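Long-range contacts in proto-oncogene vav (Homo sapiens, PDB 6NEW), which probably acts as a guanine nucleotide exchange factor for Rho-family GTPases such as Rac, through its DH domain followed by PH and zinc-binding C1 domains: residues Lys54-Leu59 with Asp88-His93; Lys98-Ala103 with Ala110-Val115; Ser314-Leu319 with Gly327-Phe332. All blocks are in the same frame, centred on the assembly; numbering follows the deposited sequence.

Contact 1: residues Lys54-Leu59 with Asp88-His93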
loop_
_atom_site.group_PDB
_atom_site.type_symbol
_atom_site.label_atom_id
_atom_site.label_comp_id
_atom_site.label_asym_id
_atom_site.label_seq_id
_atom_site.Cartn_x
_atom_site.Cartn_y
_atom_site.Cartn_z
ATOM N N LYS A 54 -21.101 -5.559 16.956
ATOM C CA LYS A 54 -21.324 -4.124 16.793
ATOM C C LYS A 54 -20.841 -3.635 15.410
ATOM O O LYS A 54 -21.473 -2.751 14.815
ATOM C CB LYS A 54 -20.651 -3.344 17.941
ATOM C CG LYS A 54 -20.780 -1.814 17.888
ATOM C CD LYS A 54 -22.200 -1.312 18.149
ATOM C CE LYS A 54 -22.491 -0.027 17.417
ATOM N NZ LYS A 54 -23.854 0.486 17.725
ATOM N N TYR A 55 -19.740 -4.231 14.895
ATOM C CA TYR A 55 -19.190 -3.876 13.598
ATOM C C TYR A 55 -20.101 -4.328 12.467
ATOM O O TYR A 55 -20.418 -3.516 11.602
ATOM C CB TYR A 55 -17.739 -4.374 13.409
ATOM C CG TYR A 55 -17.207 -4.041 12.034
ATOM C CD1 TYR A 55 -17.033 -2.718 11.636
ATOM C CD2 TYR A 55 -17.010 -5.037 11.085
ATOM C CE1 TYR A 55 -16.651 -2.398 10.337
ATOM C CE2 TYR A 55 -16.597 -4.731 9.790
ATOM C CZ TYR A 55 -16.422 -3.407 9.420
ATOM O OH TYR A 55 -16.026 -3.083 8.148
ATOM N N THR A 56 -20.536 -5.603 12.482
ATOM C CA THR A 56 -21.442 -6.185 11.483
ATOM C C THR A 56 -22.791 -5.439 11.479
ATOM O O THR A 56 -23.420 -5.313 10.426
ATOM C CB THR A 56 -21.545 -7.701 11.684
ATOM O OG1 THR A 56 -20.249 -8.259 11.514
ATOM C CG2 THR A 56 -22.502 -8.386 10.711
ATOM N N ASP A 57 -23.199 -4.908 12.645
ATOM C CA ASP A 57 -24.431 -4.147 12.771
ATOM C C ASP A 57 -24.290 -2.766 12.168
ATOM O O ASP A 57 -25.269 -2.247 11.633
ATOM C CB ASP A 57 -24.924 -4.081 14.227
ATOM C CG ASP A 57 -25.855 -5.228 14.569
ATOM O OD1 ASP A 57 -26.958 -5.301 13.965
ATOM O OD2 ASP A 57 -25.488 -6.053 15.437
ATOM N N THR A 58 -23.077 -2.178 12.245
ATOM C CA THR A 58 -22.764 -0.869 11.665
ATOM C C THR A 58 -22.813 -0.950 10.133
ATOM O O THR A 58 -23.342 -0.033 9.511
ATOM C CB THR A 58 -21.470 -0.313 12.244
ATOM O OG1 THR A 58 -21.669 -0.122 13.643
ATOM C CG2 THR A 58 -21.062 1.021 11.622
ATOM N N LEU A 59 -22.343 -2.073 9.540
ATOM C CA LEU A 59 -22.405 -2.296 8.091
ATOM C C LEU A 59 -23.866 -2.410 7.652
ATOM O O LEU A 59 -24.231 -1.903 6.588
ATOM C CB LEU A 59 -21.596 -3.535 7.646
ATOM C CG LEU A 59 -20.060 -3.473 7.789
ATOM C CD1 LEU A 59 -19.447 -4.857 7.629
ATOM C CD2 LEU A 59 -19.437 -2.521 6.774
ATOM N N ASP A 88 -20.747 -6.017 -0.156
ATOM C CA ASP A 88 -19.906 -7.215 -0.076
ATOM C C ASP A 88 -19.240 -7.379 1.304
ATOM O O ASP A 88 -19.110 -8.512 1.760
ATOM C CB ASP A 88 -18.864 -7.269 -1.219
ATOM C CG ASP A 88 -18.289 -8.662 -1.483
ATOM O OD1 ASP A 88 -18.678 -9.598 -0.796
ATOM O OD2 ASP A 88 -17.426 -8.797 -2.376
ATOM N N LEU A 89 -18.827 -6.265 1.975
ATOM C CA LEU A 89 -18.220 -6.347 3.313
ATOM C C LEU A 89 -19.204 -6.974 4.281
ATOM O O LEU A 89 -18.871 -7.972 4.921
ATOM C CB LEU A 89 -17.802 -4.966 3.837
ATOM C CG LEU A 89 -16.632 -4.253 3.166
ATOM C CD1 LEU A 89 -16.323 -2.978 3.882
ATOM C CD2 LEU A 89 -15.376 -5.102 3.165
ATOM N N LEU A 90 -20.444 -6.425 4.310
ATOM C CA LEU A 90 -21.571 -6.884 5.118
ATOM C C LEU A 90 -21.844 -8.371 4.895
ATOM O O LEU A 90 -22.052 -9.081 5.875
ATOM C CB LEU A 90 -22.824 -6.034 4.825
ATOM C CG LEU A 90 -24.132 -6.353 5.586
ATOM C CD1 LEU A 90 -23.938 -6.341 7.107
ATOM C CD2 LEU A 90 -25.224 -5.378 5.206
ATOM N N ARG A 91 -21.760 -8.858 3.644
ATOM C CA ARG A 91 -21.977 -10.281 3.375
ATOM C C ARG A 91 -20.848 -11.148 3.964
ATOM O O ARG A 91 -21.147 -12.099 4.682
ATOM C CB ARG A 91 -22.230 -10.549 1.886
ATOM C CG ARG A 91 -22.938 -11.866 1.619
ATOM C CD ARG A 91 -22.587 -12.446 0.261
ATOM N NE ARG A 91 -22.995 -13.842 0.176
ATOM C CZ ARG A 91 -24.229 -14.248 -0.103
ATOM N NH1 ARG A 91 -25.188 -13.368 -0.361
ATOM N NH2 ARG A 91 -24.512 -15.545 -0.125
ATOM N N VAL A 92 -19.570 -10.759 3.746
ATOM C CA VAL A 92 -18.373 -11.437 4.279
ATOM C C VAL A 92 -18.395 -11.434 5.827
ATOM O O VAL A 92 -18.160 -12.473 6.441
ATOM C CB VAL A 92 -17.056 -10.824 3.687
ATOM N N HIS A 93 -18.732 -10.285 6.433
ATOM C CA HIS A 93 -18.774 -10.124 7.881
ATOM C C HIS A 93 -19.985 -10.775 8.554
ATOM O O HIS A 93 -19.893 -11.087 9.741
ATOM C CB HIS A 93 -18.634 -8.660 8.276
ATOM C CG HIS A 93 -17.220 -8.200 8.169
ATOM N ND1 HIS A 93 -16.325 -8.401 9.193
ATOM C CD2 HIS A 93 -16.571 -7.634 7.126
ATOM C CE1 HIS A 93 -15.174 -7.917 8.765
ATOM N NE2 HIS A 93 -15.271 -7.456 7.524
#
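Residues 54-59 and 88-93 are helical segments running roughly antiparallel, their N-to-C directions 148° apart and their axes 9.4 Å apart at closest approach, so that Thr56 faces His93 and Leu59 faces Leu90. Tyr55 and His93 form a T-shaped pair: the tyrosine presents its edge, and CE2 of Tyr55 stands over the centre of the imidazole face, 3.6 Å from CE1 of His93, with the ring planes at 80°. The Tyr55 ring gets there because CG lies anti to the backbone N (chi1 178°), which swings it across to the other helix. Beyond the pair, His93 ND1 is hydrogen-bonded to Glu52 OE2, which should set the rotation of the imidazole, while a bond to Tyr126 OH fixes where the phenol end of Tyr55 lies. Next along the helix, the methyl CD1 of Leu59 sits against the aliphatic start of His93, 3.9 Å from its CB, and also touches the backbone between Leu89 and Leu90. Leu59 CB meets Leu90 CD1 at 3.7 Å, and that same methyl reaches the carbonyl of Thr56, 3.5 Å from its O. Thr56 OG1 turns back to hydrogen-bond the carbonyl of Glu52, one turn earlier; the same OG1 lies 3.6 Å from CB of His93. No hydrogen bond crosses between the segments; the join is aromatic and aliphatic packing within the helical DH domain. Around it, helix 174-179 covers Tyr55 through Val174 and Pro175, helix 125-131 packs on Leu89 through Val125 and Tyr129, and Phe123 meets the His93 ring.

Contact 2: residues Lys98-Ala103 with Ala110-Val115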
loop_
_atom_site.group_PDB
_atom_site.type_symbol
_atom_site.label_atom_id
_atom_site.label_comp_id
_atom_site.label_asym_id
_atom_site.label_seq_id
_atom_site.Cartn_x
_atom_site.Cartn_y
_atom_site.Cartn_z
ATOM N N LYS A 98 -20.868 -15.539 12.124
ATOM C CA LYS A 98 -21.518 -16.830 12.356
ATOM C C LYS A 98 -20.504 -17.936 12.631
ATOM O O LYS A 98 -20.654 -18.658 13.620
ATOM C CB LYS A 98 -22.442 -17.212 11.185
ATOM N N GLU A 99 -19.463 -18.049 11.781
ATOM C CA GLU A 99 -18.400 -19.055 11.901
ATOM C C GLU A 99 -17.513 -18.805 13.113
ATOM O O GLU A 99 -16.905 -19.749 13.625
ATOM C CB GLU A 99 -17.553 -19.128 10.622
ATOM C CG GLU A 99 -18.293 -19.730 9.442
ATOM C CD GLU A 99 -17.412 -20.113 8.271
ATOM O OE1 GLU A 99 -16.586 -21.043 8.426
ATOM O OE2 GLU A 99 -17.576 -19.512 7.185
ATOM N N MET A 100 -17.438 -17.532 13.571
ATOM C CA MET A 100 -16.679 -17.127 14.757
ATOM C C MET A 100 -17.473 -17.546 15.994
ATOM O O MET A 100 -16.892 -18.144 16.897
ATOM C CB MET A 100 -16.416 -15.609 14.766
ATOM C CG MET A 100 -15.638 -15.131 15.985
ATOM S SD MET A 100 -15.638 -13.341 16.244
ATOM C CE MET A 100 -17.333 -13.060 16.421
ATOM N N LYS A 101 -18.801 -17.259 16.012
ATOM C CA LYS A 101 -19.715 -17.627 17.099
ATOM C C LYS A 101 -19.716 -19.152 17.315
ATOM O O LYS A 101 -19.684 -19.597 18.462
ATOM C CB LYS A 101 -21.137 -17.100 16.830
ATOM C CG LYS A 101 -21.343 -15.650 17.253
ATOM C CD LYS A 101 -22.766 -15.208 16.987
ATOM C CE LYS A 101 -23.021 -13.775 17.381
ATOM N NZ LYS A 101 -24.273 -13.256 16.762
ATOM N N GLU A 102 -19.691 -19.937 16.211
ATOM C CA GLU A 102 -19.621 -21.402 16.231
ATOM C C GLU A 102 -18.283 -21.861 16.813
ATOM O O GLU A 102 -18.257 -22.812 17.592
ATOM C CB GLU A 102 -19.815 -21.991 14.824
ATOM C CG GLU A 102 -21.257 -21.971 14.333
ATOM C CD GLU A 102 -21.454 -21.766 12.840
ATOM O OE1 GLU A 102 -20.600 -22.231 12.050
ATOM O OE2 GLU A 102 -22.477 -21.153 12.458
ATOM N N ALA A 103 -17.176 -21.183 16.443
ATOM C CA ALA A 103 -15.835 -21.495 16.944
ATOM C C ALA A 103 -15.705 -21.154 18.440
ATOM O O ALA A 103 -15.071 -21.909 19.177
ATOM C CB ALA A 103 -14.788 -20.750 16.141
ATOM N N ALA A 110 -10.800 -23.536 20.655
ATOM C CA ALA A 110 -9.547 -24.090 20.140
ATOM C C ALA A 110 -9.338 -23.895 18.641
ATOM O O ALA A 110 -8.189 -23.788 18.198
ATOM C CB ALA A 110 -9.438 -25.562 20.505
ATOM N N ASN A 111 -10.442 -23.832 17.876
ATOM C CA ASN A 111 -10.411 -23.668 16.428
ATOM C C ASN A 111 -10.806 -22.261 15.964
ATOM O O ASN A 111 -11.240 -22.104 14.819
ATOM C CB ASN A 111 -11.252 -24.761 15.755
ATOM C CG ASN A 111 -10.752 -26.145 16.103
ATOM O OD1 ASN A 111 -9.549 -26.361 16.271
ATOM N ND2 ASN A 111 -11.672 -27.067 16.374
ATOM N N LEU A 112 -10.621 -21.238 16.833
ATOM C CA LEU A 112 -10.924 -19.844 16.496
ATOM C C LEU A 112 -9.946 -19.342 15.417
ATOM O O LEU A 112 -10.370 -18.691 14.459
ATOM C CB LEU A 112 -10.885 -18.932 17.743
ATOM C CG LEU A 112 -11.129 -17.427 17.510
ATOM C CD1 LEU A 112 -12.532 -17.157 16.979
ATOM C CD2 LEU A 112 -10.859 -16.618 18.759
ATOM N N TYR A 113 -8.653 -19.698 15.563
ATOM C CA TYR A 113 -7.564 -19.352 14.650
ATOM C C TYR A 113 -7.863 -19.735 13.188
ATOM O O TYR A 113 -7.528 -18.964 12.289
ATOM C CB TYR A 113 -6.230 -19.950 15.149
ATOM C CG TYR A 113 -6.022 -21.417 14.824
ATOM C CD1 TYR A 113 -6.666 -22.411 15.551
ATOM C CD2 TYR A 113 -5.179 -21.807 13.788
ATOM C CE1 TYR A 113 -6.496 -23.759 15.240
ATOM C CE2 TYR A 113 -4.998 -23.152 13.471
ATOM C CZ TYR A 113 -5.658 -24.127 14.200
ATOM O OH TYR A 113 -5.473 -25.456 13.890
ATOM N N GLN A 114 -8.544 -20.886 12.968
ATOM C CA GLN A 114 -8.935 -21.388 11.642
ATOM C C GLN A 114 -9.895 -20.463 10.913
ATOM O O GLN A 114 -9.840 -20.401 9.688
ATOM C CB GLN A 114 -9.599 -22.753 11.740
ATOM C CG GLN A 114 -8.653 -23.895 11.997
ATOM C CD GLN A 114 -9.418 -25.132 12.389
ATOM O OE1 GLN A 114 -10.595 -25.343 12.039
ATOM N NE2 GLN A 114 -8.745 -25.986 13.107
ATOM N N VAL A 115 -10.778 -19.767 11.657
ATOM C CA VAL A 115 -11.770 -18.829 11.118
ATOM C C VAL A 115 -11.056 -17.594 10.563
ATOM O O VAL A 115 -11.392 -17.138 9.471
ATOM C CB VAL A 115 -12.870 -18.467 12.158
ATOM C CG1 VAL A 115 -14.011 -17.682 11.518
ATOM C CG2 VAL A 115 -13.407 -19.716 12.853
#
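Ala103, Met100 and Glu99, near the end of helix 86-105, pack on Leu112 and Val115 at the start of helix 112-119; these are two successive helices of the all-helical DH domain, joined by a short loop. The polar interactions lie outside the apolar strip between them. The carboxylate of Glu99 turns to the following turn of the second helix, making a salt bridge from OE1 to Lys118 NZ and a hydrogen bond between OE2 and Tyr119 OH. The apolar contacts carry the join. The CA of Ala103 is 5.2 Å from the CA of Leu112, an approach probably helped by the small Ala103 side chain. Met100 and Leu112 run side by side in the same direction, with CG of Met100 3.8 Å from CD1 of Leu112; both have CG anti to the backbone N (chi1 180° and 178°), which carries them together toward helix 37-71, where Met100 rests on Ile48 and Leu112 on Leu45. From the Glu99 side chain the packing takes CB, which meets Val115 CG1 at 3.9 Å. The other methyl of Val115, CG2, lies 3.6 Å from the carbonyl O of Glu99 and 3.7 Å from Ala103 CB.

Contact 3: residues Ser314-Leu319 with Gly327-Phe332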
loop_
_atom_site.group_PDB
_atom_site.type_symbol
_atom_site.label_atom_id
_atom_site.label_comp_id
_atom_site.label_asym_id
_atom_site.label_seq_id
_atom_site.Cartn_x
_atom_site.Cartn_y
_atom_site.Cartn_z
ATOM N N SER A 314 28.729 22.923 -7.306
ATOM C CA SER A 314 29.994 22.190 -7.434
ATOM C C SER A 314 29.878 20.739 -6.926
ATOM O O SER A 314 30.809 19.948 -7.092
ATOM C CB SER A 314 31.109 22.916 -6.685
ATOM O OG SER A 314 30.962 22.772 -5.280
ATOM N N HIS A 315 28.745 20.400 -6.316
ATOM C CA HIS A 315 28.519 19.087 -5.747
ATOM C C HIS A 315 28.114 18.069 -6.806
ATOM O O HIS A 315 27.010 18.130 -7.354
ATOM C CB HIS A 315 27.526 19.190 -4.599
ATOM C CG HIS A 315 27.877 20.285 -3.652
ATOM N ND1 HIS A 315 27.345 21.557 -3.794
ATOM C CD2 HIS A 315 28.758 20.287 -2.628
ATOM C CE1 HIS A 315 27.877 22.274 -2.821
ATOM N NE2 HIS A 315 28.744 21.557 -2.101
ATOM N N MET A 316 29.043 17.149 -7.107
ATOM C CA MET A 316 28.857 16.147 -8.135
ATOM C C MET A 316 29.093 14.682 -7.715
ATOM O O MET A 316 29.788 14.385 -6.753
ATOM C CB MET A 316 29.743 16.487 -9.356
ATOM C CG MET A 316 30.142 15.252 -10.147
ATOM S SD MET A 316 31.296 15.336 -11.512
ATOM C CE MET A 316 32.720 16.133 -10.724
ATOM N N PHE A 317 28.496 13.781 -8.499
ATOM C CA PHE A 317 28.675 12.350 -8.564
ATOM C C PHE A 317 28.534 12.003 -10.030
ATOM O O PHE A 317 27.972 12.791 -10.808
ATOM C CB PHE A 317 27.754 11.544 -7.654
ATOM C CG PHE A 317 26.263 11.585 -7.857
ATOM C CD1 PHE A 317 25.640 10.728 -8.768
ATOM C CD2 PHE A 317 25.459 12.386 -7.051
ATOM C CE1 PHE A 317 24.247 10.729 -8.916
ATOM C CE2 PHE A 317 24.068 12.372 -7.185
ATOM C CZ PHE A 317 23.473 11.565 -8.131
ATOM N N LEU A 318 29.110 10.859 -10.415
ATOM C CA LEU A 318 29.118 10.333 -11.776
ATOM C C LEU A 318 28.085 9.241 -11.936
ATOM O O LEU A 318 27.826 8.484 -11.007
ATOM C CB LEU A 318 30.517 9.772 -12.126
ATOM C CG LEU A 318 31.736 10.657 -11.792
ATOM C CD1 LEU A 318 33.011 9.807 -11.682
ATOM C CD2 LEU A 318 31.910 11.763 -12.827
ATOM N N LEU A 319 27.494 9.176 -13.122
ATOM C CA LEU A 319 26.503 8.191 -13.522
ATOM C C LEU A 319 27.068 7.605 -14.815
ATOM O O LEU A 319 27.053 8.255 -15.859
ATOM C CB LEU A 319 25.113 8.852 -13.700
ATOM C CG LEU A 319 23.972 7.944 -14.229
ATOM C CD1 LEU A 319 23.608 6.860 -13.227
ATOM C CD2 LEU A 319 22.745 8.751 -14.545
ATOM N N GLY A 327 29.006 8.423 -19.860
ATOM C CA GLY A 327 29.360 8.875 -18.529
ATOM C C GLY A 327 28.887 10.293 -18.277
ATOM O O GLY A 327 29.425 11.251 -18.842
ATOM N N TYR A 328 27.871 10.436 -17.435
ATOM C CA TYR A 328 27.316 11.746 -17.074
ATOM C C TYR A 328 27.973 12.254 -15.789
ATOM O O TYR A 328 28.467 11.456 -14.989
ATOM C CB TYR A 328 25.788 11.663 -16.847
ATOM C CG TYR A 328 24.988 11.157 -18.028
ATOM C CD1 TYR A 328 24.525 12.030 -19.009
ATOM C CD2 TYR A 328 24.658 9.809 -18.142
ATOM C CE1 TYR A 328 23.790 11.568 -20.101
ATOM C CE2 TYR A 328 23.905 9.339 -19.217
ATOM C CZ TYR A 328 23.487 10.220 -20.203
ATOM O OH TYR A 328 22.742 9.760 -21.259
ATOM N N GLU A 329 27.948 13.576 -15.591
ATOM C CA GLU A 329 28.416 14.269 -14.385
ATOM C C GLU A 329 27.195 15.033 -13.915
ATOM O O GLU A 329 26.615 15.791 -14.690
ATOM C CB GLU A 329 29.551 15.262 -14.682
ATOM C CG GLU A 329 30.858 14.657 -15.171
ATOM C CD GLU A 329 32.013 15.643 -15.109
ATOM O OE1 GLU A 329 31.773 16.849 -15.343
ATOM O OE2 GLU A 329 33.158 15.213 -14.833
ATOM N N LEU A 330 26.768 14.779 -12.686
ATOM C CA LEU A 330 25.542 15.340 -12.163
ATOM C C LEU A 330 25.876 16.335 -11.093
ATOM O O LEU A 330 26.471 15.972 -10.071
ATOM C CB LEU A 330 24.620 14.195 -11.641
ATOM C CG LEU A 330 23.595 13.537 -12.606
ATOM C CD1 LEU A 330 24.199 13.143 -13.915
ATOM C CD2 LEU A 330 23.019 12.295 -12.001
ATOM N N PHE A 331 25.503 17.605 -11.330
ATOM C CA PHE A 331 25.800 18.693 -10.388
ATOM C C PHE A 331 24.548 19.191 -9.691
ATOM O O PHE A 331 23.563 19.537 -10.349
ATOM C CB PHE A 331 26.528 19.864 -11.072
ATOM C CG PHE A 331 27.850 19.522 -11.707
ATOM C CD1 PHE A 331 27.910 19.046 -13.017
ATOM C CD2 PHE A 331 29.045 19.746 -11.024
ATOM C CE1 PHE A 331 29.137 18.745 -13.608
ATOM C CE2 PHE A 331 30.273 19.450 -11.615
ATOM C CZ PHE A 331 30.313 18.937 -12.896
ATOM N N PHE A 332 24.611 19.234 -8.364
ATOM C CA PHE A 332 23.533 19.698 -7.498
ATOM C C PHE A 332 23.943 21.025 -6.833
ATOM O O PHE A 332 25.149 21.277 -6.671
ATOM C CB PHE A 332 23.138 18.601 -6.485
ATOM C CG PHE A 332 22.678 17.386 -7.252
ATOM C CD1 PHE A 332 21.394 17.326 -7.783
ATOM C CD2 PHE A 332 23.570 16.356 -7.563
ATOM C CE1 PHE A 332 21.006 16.253 -8.576
ATOM C CE2 PHE A 332 23.185 15.307 -8.379
ATOM C CZ PHE A 332 21.895 15.241 -8.854
#
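Phe332 N to His315 O, at 2.8 Å and 170° at the hydrogen, is among the straightest of five backbone hydrogen bonds joining these antiparallel strands. Tyr328 and Leu319 exchange a reciprocal pair, the Tyr328 N to Leu319 O bond being 2.8 Å. Between them Leu330 N meets Phe317 O nearly head-on, whereas the return bond from Phe317 N to Leu330 O is long and weak. On the face of Met316, Leu318, Glu329 and Phe331, the methionine folds over its cross-strand neighbour: CB of Met316 lies 4.1 Å from the centroid of the Phe331 ring, a CH-pi contact, and SD approaches obliquely as a Met-aromatic contact. That sulfur also touches Glu329 CB at 3.6 Å, while Glu329 OE1 is held by Thr258 OG1. On the other face Phe317 and Phe332 lie with planes at 20° but slid apart, and Phe317 CE1 meets Leu330 CD2 at 3.7 Å. Trp341 stacks on Phe332 and Phe345 meets Phe317, both from helix 335-352, so this face belongs to the core. The pair is the last hairpin of the PH-domain beta barrel, and a helix capping that barrel, here 335-352, is the classic feature of the fold.

Overall arrangement
Following the chain from the N terminus, the contacts close one after another, with no nesting or crossing. Contact 1 brings helix 86-105 back against helix 37-71 after a largely helical excursion of 28 residues. The same helix 86-105 then leads into contact 2, a short closure of six residues that turns the chain into helix 112-119; the two centres are about 17 Å apart, and together they tie three helices of the DH domain. Beyond the long helix 196-235 the chain enters the PH domain, where contact 3 closes a hairpin about 56 Å, centre to centre, from contact 1, on the opposite side of the molecule. The C1 domain with its two zinc ions follows later in the chain.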